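Side-chain contacts in citryl-CoA lyase (Hydrogenobacter thermophilus, PDB 6HXP), which binds coenzyme A and probably cleaves citryl-CoA into acetyl-CoA and oxaloacetate in the reductive Krebs cycle: residues A36-L39 with L45-E48; E55-S60 with K207-I212; F109-V114 with I195-G200. All coordinates share one frame; numbering follows the deposited sequence.

Contact 1 of 3, residues A36-L39 with L45-E48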
loop_
_atom_site.group_PDB
_atom_site.type_symbol
_atom_site.label_atom_id
_atom_site.label_comp_id
_atom_site.label_asym_id
_atom_site.label_seq_id
_atom_site.Cartn_x
_atom_site.Cartn_y
_atom_site.Cartn_z
ATOM N N ALA A 36 0.893 -25.818 -7.681
ATOM C CA ALA A 36 2.064 -24.929 -7.811
ATOM C C ALA A 36 2.212 -24.003 -6.598
ATOM O O ALA A 36 3.335 -23.690 -6.172
ATOM C CB ALA A 36 1.978 -24.117 -9.100
ATOM N N ILE A 37 1.079 -23.573 -6.025
ATOM C CA ILE A 37 1.120 -22.780 -4.806
ATOM C C ILE A 37 1.710 -23.588 -3.654
ATOM O O ILE A 37 2.562 -23.112 -2.914
ATOM C CB ILE A 37 -0.301 -22.297 -4.476
ATOM C CG1 ILE A 37 -0.713 -21.217 -5.499
ATOM C CG2 ILE A 37 -0.385 -21.751 -3.055
ATOM C CD1 ILE A 37 -2.206 -20.949 -5.555
ATOM N N TYR A 38 1.248 -24.822 -3.513
ATOM C CA TYR A 38 1.792 -25.675 -2.466
ATOM C C TYR A 38 3.321 -25.778 -2.687
ATOM O O TYR A 38 4.095 -25.639 -1.736
ATOM C CB TYR A 38 1.147 -27.057 -2.486
ATOM C CG TYR A 38 1.667 -27.940 -1.366
ATOM C CD1 TYR A 38 2.892 -28.605 -1.477
ATOM C CD2 TYR A 38 0.927 -28.143 -0.212
ATOM C CE1 TYR A 38 3.376 -29.403 -0.447
ATOM C CE2 TYR A 38 1.421 -28.927 0.837
ATOM C CZ TYR A 38 2.641 -29.567 0.706
ATOM O OH TYR A 38 3.158 -30.348 1.740
ATOM N N LEU A 39 3.730 -26.095 -3.906
ATOM C CA LEU A 39 5.161 -26.246 -4.176
ATOM C C LEU A 39 5.947 -24.994 -3.806
ATOM O O LEU A 39 7.002 -25.098 -3.155
ATOM C CB LEU A 39 5.349 -26.561 -5.667
ATOM C CG LEU A 39 6.795 -26.516 -6.171
ATOM C CD1 LEU A 39 7.640 -27.567 -5.515
ATOM C CD2 LEU A 39 6.827 -26.614 -7.691
ATOM N N LEU A 45 6.750 -30.901 -3.891
ATOM C CA LEU A 45 5.474 -31.188 -4.520
ATOM C C LEU A 45 4.499 -31.727 -3.485
ATOM O O LEU A 45 4.849 -32.456 -2.545
ATOM C CB LEU A 45 5.662 -32.268 -5.614
ATOM C CG LEU A 45 6.484 -31.831 -6.830
ATOM C CD1 LEU A 45 6.841 -33.076 -7.675
ATOM C CD2 LEU A 45 5.747 -30.815 -7.666
ATOM N N PRO A 46 3.208 -31.402 -3.685
ATOM C CA PRO A 46 2.201 -31.950 -2.785
ATOM C C PRO A 46 1.834 -33.387 -3.126
ATOM O O PRO A 46 1.905 -33.795 -4.286
ATOM C CB PRO A 46 0.971 -31.083 -3.089
ATOM C CG PRO A 46 1.120 -30.669 -4.501
ATOM C CD PRO A 46 2.628 -30.546 -4.726
ATOM N N THR A 47 1.332 -34.116 -2.143
ATOM C CA THR A 47 0.733 -35.417 -2.362
ATOM C C THR A 47 -0.670 -35.197 -3.000
ATOM O O THR A 47 -1.148 -34.067 -3.095
ATOM C CB THR A 47 0.558 -36.173 -1.056
ATOM O OG1 THR A 47 -0.409 -35.499 -0.243
ATOM C CG2 THR A 47 1.843 -36.347 -0.277
ATOM N N GLU A 48 -1.336 -36.281 -3.407
ATOM C CA GLU A 48 -2.670 -36.128 -3.973
ATOM C C GLU A 48 -3.643 -35.572 -2.934
ATOM O O GLU A 48 -4.452 -34.703 -3.245
ATOM C CB GLU A 48 -3.213 -37.467 -4.469
ATOM C CG GLU A 48 -2.455 -38.009 -5.666
ATOM C CD GLU A 48 -3.038 -39.267 -6.271
ATOM O OE1 GLU A 48 -4.112 -39.725 -5.815
ATOM O OE2 GLU A 48 -2.423 -39.778 -7.231
HETATM O O HOH W 1 4.358 -32.829 0.212
#
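The CA atoms of Leu39 and Leu45 are 5.0 Å apart where the chain, having left helix 33-42, turns back past its own last turns, and the CA atoms of Tyr38 and Pro46 are 6.3 Å apart. The main contact is between Pro46 and the ring of Tyr38. Pro46 CB lies over one ring face as a CH-pi donor, 3.8 Å from the ring centroid and 23° off the ring normal. It sits toward the CD1 rim rather than over the middle, and Pro46 CB to Tyr38 CD1 is 3.5 Å. With CG anti to the backbone N (chi1 -178°), the Tyr38 side chain runs past the proline in the opposite direction. Phe201 meets the same ring edge-to-face. The hydroxyl has polar partners as well. One is Lys42 NZ. Another is a water 3.2 Å from Tyr38 OH, and this water donates to Leu45 O at 2.8 Å, so it bridges the helix to the loop. The second apolar pair is looser. Leu39 CD1 approaches Leu45 CD2 at 4.3 Å, and Leu39 CD1 lies 3.8 Å from Leu45 N. Tyr22 touches both leucines. Leu45 also packs on Pro253 of the third subunit. The loop ends at Thr47, the N-cap residue of helix 48-60. Its side chain caps a backbone N of that helix, and Glu50 OE1 accepts from Thr47 N, consistent with a capping box. The whole is a short loop connecting two consecutive helices, 33-42 and 48-60, with the proline laid on a tyrosine of the first just before the capped start of the second.

Contact 2 of 3, residues E55-S60 with K207-I212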
loop_
_atom_site.group_PDB
_atom_site.type_symbol
_atom_site.label_atom_id
_atom_site.label_comp_id
_atom_site.label_asym_id
_atom_site.label_seq_id
_atom_site.Cartn_x
_atom_site.Cartn_y
_atom_site.Cartn_z
ATOM N N GLU A 55 -6.700 -27.024 -2.806
ATOM C CA GLU A 55 -7.746 -26.479 -3.679
ATOM C C GLU A 55 -8.944 -26.075 -2.797
ATOM O O GLU A 55 -9.476 -24.977 -2.948
ATOM C CB GLU A 55 -8.284 -27.490 -4.702
ATOM C CG GLU A 55 -7.257 -28.118 -5.660
ATOM C CD GLU A 55 -6.849 -27.359 -6.905
ATOM O OE1 GLU A 55 -7.242 -26.175 -7.012
ATOM O OE2 GLU A 55 -6.023 -27.898 -7.691
ATOM N N ALA A 56 -9.353 -26.944 -1.884
ATOM C CA ALA A 56 -10.533 -26.660 -1.053
ATOM C C ALA A 56 -10.326 -25.490 -0.112
ATOM O O ALA A 56 -11.239 -24.665 0.072
ATOM C CB ALA A 56 -10.909 -27.896 -0.258
ATOM N N MET A 57 -9.132 -25.387 0.528
ATOM C CA MET A 57 -8.868 -24.256 1.453
ATOM C C MET A 57 -8.927 -22.955 0.699
ATOM O O MET A 57 -9.495 -21.970 1.173
ATOM C CB MET A 57 -7.424 -24.275 2.058
ATOM C CG MET A 57 -7.089 -25.304 3.061
ATOM S SD MET A 57 -5.218 -25.431 3.108
ATOM C CE MET A 57 -4.759 -23.672 3.141
ATOM N N LEU A 58 -8.269 -22.897 -0.459
ATOM C CA LEU A 58 -8.216 -21.628 -1.181
ATOM C C LEU A 58 -9.586 -21.207 -1.685
ATOM O O LEU A 58 -9.948 -20.043 -1.593
ATOM C CB LEU A 58 -7.186 -21.706 -2.295
ATOM C CG LEU A 58 -5.745 -21.947 -1.802
ATOM C CD1 LEU A 58 -4.822 -22.234 -2.990
ATOM C CD2 LEU A 58 -5.202 -20.741 -1.039
ATOM N N VAL A 59 -10.358 -22.143 -2.213
ATOM C CA VAL A 59 -11.708 -21.804 -2.660
ATOM C C VAL A 59 -12.539 -21.311 -1.506
ATOM O O VAL A 59 -13.354 -20.383 -1.686
ATOM C CB VAL A 59 -12.363 -23.005 -3.386
ATOM C CG1 VAL A 59 -13.834 -22.738 -3.694
ATOM C CG2 VAL A 59 -11.617 -23.304 -4.682
ATOM N N SER A 60 -12.335 -21.902 -0.301
ATOM C CA SER A 60 -13.122 -21.553 0.889
ATOM C C SER A 60 -13.101 -20.083 1.245
ATOM O O SER A 60 -14.057 -19.591 1.817
ATOM C CB SER A 60 -12.615 -22.323 2.096
ATOM O OG SER A 60 -12.971 -23.702 2.002
ATOM N N LYS A 207 -1.373 -16.223 7.335
ATOM C CA LYS A 207 -2.074 -15.200 6.585
ATOM C C LYS A 207 -1.845 -15.389 5.092
ATOM O O LYS A 207 -2.658 -14.970 4.274
ATOM C CB LYS A 207 -1.551 -13.817 7.067
ATOM C CG LYS A 207 -2.491 -12.729 7.118
ATOM C CD LYS A 207 -1.748 -11.484 7.678
ATOM C CE LYS A 207 -1.982 -11.184 9.110
ATOM N NZ LYS A 207 -1.708 -9.761 9.305
ATOM N N GLY A 208 -0.727 -16.019 4.689
ATOM C CA GLY A 208 -0.458 -16.240 3.272
ATOM C C GLY A 208 -1.536 -16.984 2.555
ATOM O O GLY A 208 -1.857 -16.675 1.405
ATOM N N PHE A 209 -2.113 -18.003 3.217
ATOM C CA PHE A 209 -3.174 -18.776 2.585
ATOM C C PHE A 209 -4.400 -17.918 2.332
ATOM O O PHE A 209 -5.047 -18.024 1.256
ATOM C CB PHE A 209 -3.526 -20.029 3.398
ATOM C CG PHE A 209 -2.304 -20.888 3.649
ATOM C CD1 PHE A 209 -1.652 -21.524 2.601
ATOM C CD2 PHE A 209 -1.745 -20.968 4.923
ATOM C CE1 PHE A 209 -0.492 -22.277 2.846
ATOM C CE2 PHE A 209 -0.599 -21.699 5.147
ATOM C CZ PHE A 209 0.033 -22.306 4.105
ATOM N N PHE A 210 -4.730 -17.080 3.295
ATOM C CA PHE A 210 -5.851 -16.149 3.186
ATOM C C PHE A 210 -5.639 -15.131 2.107
ATOM O O PHE A 210 -6.503 -14.940 1.245
ATOM C CB PHE A 210 -6.107 -15.474 4.524
ATOM C CG PHE A 210 -7.336 -14.615 4.565
ATOM C CD1 PHE A 210 -8.581 -15.147 4.273
ATOM C CD2 PHE A 210 -7.271 -13.299 4.965
ATOM C CE1 PHE A 210 -9.732 -14.367 4.363
ATOM C CE2 PHE A 210 -8.427 -12.520 5.037
ATOM C CZ PHE A 210 -9.632 -13.034 4.687
ATOM N N ILE A 211 -4.433 -14.586 2.031
ATOM C CA ILE A 211 -4.158 -13.612 0.986
ATOM C C ILE A 211 -4.281 -14.215 -0.382
ATOM O O ILE A 211 -4.900 -13.656 -1.290
ATOM C CB ILE A 211 -2.740 -13.037 1.197
ATOM C CG1 ILE A 211 -2.663 -12.191 2.489
ATOM C CG2 ILE A 211 -2.325 -12.176 -0.034
ATOM C CD1 ILE A 211 -1.317 -12.017 2.998
ATOM N N ILE A 212 -3.646 -15.374 -0.597
ATOM C CA ILE A 212 -3.664 -16.003 -1.908
ATOM C C ILE A 212 -5.105 -16.342 -2.327
ATOM O O ILE A 212 -5.454 -16.121 -3.482
ATOM C CB ILE A 212 -2.793 -17.268 -1.887
ATOM C CG1 ILE A 212 -1.341 -16.884 -1.775
ATOM C CG2 ILE A 212 -3.041 -18.148 -3.145
ATOM C CD1 ILE A 212 -0.400 -18.049 -1.365
#
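This is a helix-helix crossing in the buried core of an all-helical region, where Met57 and Leu58 of helix 48-60 meet Phe209 and Ile212 of helix 206-228. The two short axes come within 8.9 Å at an angle of 67°. Leu58 and Phe209 have the nearest CA atoms, 6.9 Å apart. Met57 touches with its terminal methyl. Met57 CE lies 3.7 Å from Phe209 CG, at the root of the ring, and also reaches CB and CD1 of the same residue. It approaches the ring obliquely. The methionine chain runs out nearly straight to the sulfur and then bends (chi3 45°), which turns CE onto the phenylalanine. Met57 is modelled in two conformers, so this describes one of them. Leu58 uses CD2 for two contacts. Leu58 CD2 is 3.6 Å from the backbone oxygen Phe209 O and 4.0 Å from Ile212 CG2, so it spans the backbone of Phe209 and the side chain of Ile212, three residues on. Ile212 meets it with the short branch, CG2, which stands anti to its backbone N. All four residues that touch are buried, and the side-chain contacts between them are apolar. Both segments belong to the citrate synthase family region, and other helices close in on these residues. Ile37 and Leu41 of helix 33-42 touch Leu58 and Phe209 respectively, while Met57 packs on Ile192 and Ile195 of helix 188-198. Phe201 meets the phenylalanine ring edge-to-face. The second subunit comes close too: Leu58 packs on Phe33 of that subunit.

Contact 3 of 3, residues F109-V114 with I195-G200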
loop_
_atom_site.group_PDB
_atom_site.type_symbol
_atom_site.label_atom_id
_atom_site.label_comp_id
_atom_site.label_asym_id
_atom_site.label_seq_id
_atom_site.Cartn_x
_atom_site.Cartn_y
_atom_site.Cartn_z
ATOM N N PHE A 109 -1.390 -22.063 17.993
ATOM C CA PHE A 109 -2.102 -22.728 19.083
ATOM C C PHE A 109 -2.284 -24.243 18.799
ATOM O O PHE A 109 -2.007 -25.069 19.672
ATOM C CB PHE A 109 -3.481 -22.077 19.264
ATOM C CG PHE A 109 -4.408 -22.851 20.167
ATOM C CD1 PHE A 109 -4.155 -22.945 21.518
ATOM C CD2 PHE A 109 -5.506 -23.521 19.651
ATOM C CE1 PHE A 109 -4.996 -23.688 22.354
ATOM C CE2 PHE A 109 -6.347 -24.261 20.480
ATOM C CZ PHE A 109 -6.078 -24.353 21.828
ATOM N N ILE A 110 -2.759 -24.586 17.602
ATOM C CA ILE A 110 -2.977 -25.966 17.217
ATOM C C ILE A 110 -1.656 -26.736 17.178
ATOM O O ILE A 110 -1.568 -27.850 17.715
ATOM C CB ILE A 110 -3.746 -26.062 15.883
ATOM C CG1 ILE A 110 -5.171 -25.542 16.069
ATOM C CG2 ILE A 110 -3.758 -27.507 15.369
ATOM C CD1 ILE A 110 -5.868 -25.251 14.795
ATOM N N GLN A 111 -0.615 -26.141 16.596
ATOM C CA GLN A 111 0.672 -26.838 16.516
ATOM C C GLN A 111 1.308 -27.000 17.875
ATOM O O GLN A 111 1.795 -28.085 18.189
ATOM C CB GLN A 111 1.608 -26.139 15.543
ATOM C CG GLN A 111 1.119 -26.265 14.113
ATOM C CD GLN A 111 2.029 -25.524 13.184
ATOM O OE1 GLN A 111 3.242 -25.489 13.411
ATOM N NE2 GLN A 111 1.503 -25.028 12.066
ATOM N N GLU A 112 1.286 -25.947 18.691
ATOM C CA GLU A 112 1.862 -26.055 20.031
ATOM C C GLU A 112 1.049 -26.989 20.914
ATOM O O GLU A 112 1.624 -27.723 21.719
ATOM C CB GLU A 112 2.070 -24.662 20.654
ATOM C CG GLU A 112 3.194 -23.912 19.949
ATOM C CD GLU A 112 3.503 -22.514 20.447
ATOM O OE1 GLU A 112 2.805 -22.038 21.368
ATOM O OE2 GLU A 112 4.439 -21.888 19.900
ATOM N N GLY A 113 -0.266 -27.002 20.726
ATOM C CA GLY A 113 -1.169 -27.886 21.453
ATOM C C GLY A 113 -0.866 -29.336 21.176
ATOM O O GLY A 113 -0.690 -30.111 22.114
ATOM N N VAL A 114 -0.721 -29.697 19.897
ATOM C CA VAL A 114 -0.403 -31.065 19.489
ATOM C C VAL A 114 0.985 -31.483 19.985
ATOM O O VAL A 114 1.139 -32.597 20.485
ATOM C CB VAL A 114 -0.546 -31.234 17.953
ATOM C CG1 VAL A 114 0.109 -32.529 17.453
ATOM C CG2 VAL A 114 -2.010 -31.202 17.569
ATOM N N ILE A 195 -5.870 -27.458 8.959
ATOM C CA ILE A 195 -5.527 -28.147 7.710
ATOM C C ILE A 195 -4.112 -27.749 7.277
ATOM O O ILE A 195 -3.335 -28.610 6.901
ATOM C CB ILE A 195 -6.588 -27.827 6.655
ATOM C CG1 ILE A 195 -7.901 -28.554 7.037
ATOM C CG2 ILE A 195 -6.150 -28.235 5.240
ATOM C CD1 ILE A 195 -9.070 -27.951 6.493
ATOM N N ALA A 196 -3.782 -26.458 7.332
ATOM C CA ALA A 196 -2.446 -26.019 6.946
ATOM C C ALA A 196 -1.414 -26.615 7.913
ATOM O O ALA A 196 -0.304 -26.956 7.507
ATOM C CB ALA A 196 -2.359 -24.500 6.953
ATOM N N SER A 197 -1.773 -26.766 9.185
ATOM C CA SER A 197 -0.875 -27.398 10.159
ATOM C C SER A 197 -0.690 -28.862 9.870
ATOM O O SER A 197 0.420 -29.378 9.964
ATOM C CB SER A 197 -1.388 -27.182 11.578
ATOM O OG SER A 197 -1.433 -25.806 11.937
ATOM N N GLU A 198 -1.777 -29.540 9.462
ATOM C CA GLU A 198 -1.725 -30.957 9.074
ATOM C C GLU A 198 -0.744 -31.154 7.915
ATOM O O GLU A 198 -0.110 -32.227 7.826
ATOM C CB GLU A 198 -3.114 -31.478 8.698
ATOM C CG GLU A 198 -3.268 -32.967 8.926
ATOM C CD GLU A 198 -3.562 -33.247 10.383
ATOM O OE1 GLU A 198 -4.752 -33.152 10.767
ATOM O OE2 GLU A 198 -2.600 -33.357 11.175
ATOM N N MET A 199 -0.656 -30.157 6.993
ATOM C CA MET A 199 0.279 -30.137 5.852
ATOM C C MET A 199 1.726 -29.817 6.272
ATOM O O MET A 199 2.603 -29.830 5.419
ATOM C CB MET A 199 -0.139 -29.072 4.808
ATOM C CG MET A 199 -1.411 -29.379 4.072
ATOM S SD MET A 199 -1.945 -27.960 3.141
ATOM C CE MET A 199 -3.445 -28.558 2.381
ATOM N N GLY A 200 1.973 -29.472 7.541
ATOM C CA GLY A 200 3.303 -29.142 8.009
ATOM C C GLY A 200 3.775 -27.722 7.742
ATOM O O GLY A 200 4.983 -27.462 7.825
#
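One hydrogen bond joins Gln111 on helix 101-116 to Ser197 near the end of helix 188-198. Gln111 NE2 donates to Ser197 OG at 3.0 Å. At 160° the N-H...acceptor angle makes the bond fairly straight, and OG lies 5° out of the amide plane, where an amide N-H points. Gln111 reaches across with its chain extended beyond CG (chi2 178°). Both polar atoms have a stronger partner outside the two segments. For NE2 it is Phe201 O, just past the second segment, and with two acceptors the rotation of the amide is better fixed. For Ser197 OG it is Ala193 O, one turn back in its own helix, so the hydroxyl has a partner in its own helix as well as the one across the contact. Backbone bonds finish the helix here. Gly200 has positive phi, and the turn is a Schellman motif at the C-terminal end of helix 188-198, with two bonds back into the last turn. One of them runs from Gly200 N to Ser197 O at 2.9 Å. The Gln111-Ser197 bond therefore links helix 101-116 to the turn that leads into this motif. Van der Waals contact accompanies the bond. Gln111 CG lies 3.4 Å from Ser197 OG and 3.7 Å from Ser197 CB, so the aliphatic part of the glutamine runs alongside the serine. Ile110 adds a marginal touch, its CG2 being 4.5 Å from Ser197 OG. Met107, one turn earlier in helix 101-116, packs on both Ala196 and Ser197. Toward the coenzyme side, the side chain of Ile110 is about 5 Å from that of Tyr137, a CoA-binding residue, and about 10 Å from the bound coenzyme A.

How the contacts relate
Contact 1 closes first along the chain. Contact 2 then opens on helix 48-60 and closes on helix 206-228, and contact 3 is nested between these two ends. The centres of contacts 1 and 2 lie about 14 Å apart. The centres of contacts 2 and 3 lie about 16 Å apart. For contacts 1 and 3 the centres are about 18 Å apart. Contact 2 borders both others: Ile37 CD1 is 3.8 Å from Ile212 CG2, and Phe209 CE2 is 3.8 Å from Ala196 CB. Five helices and one interhelical loop thus form a continuous packed body. It reaches from the second-subunit interface, touched by contacts 1 and 2, toward the coenzyme A pocket near contact 3.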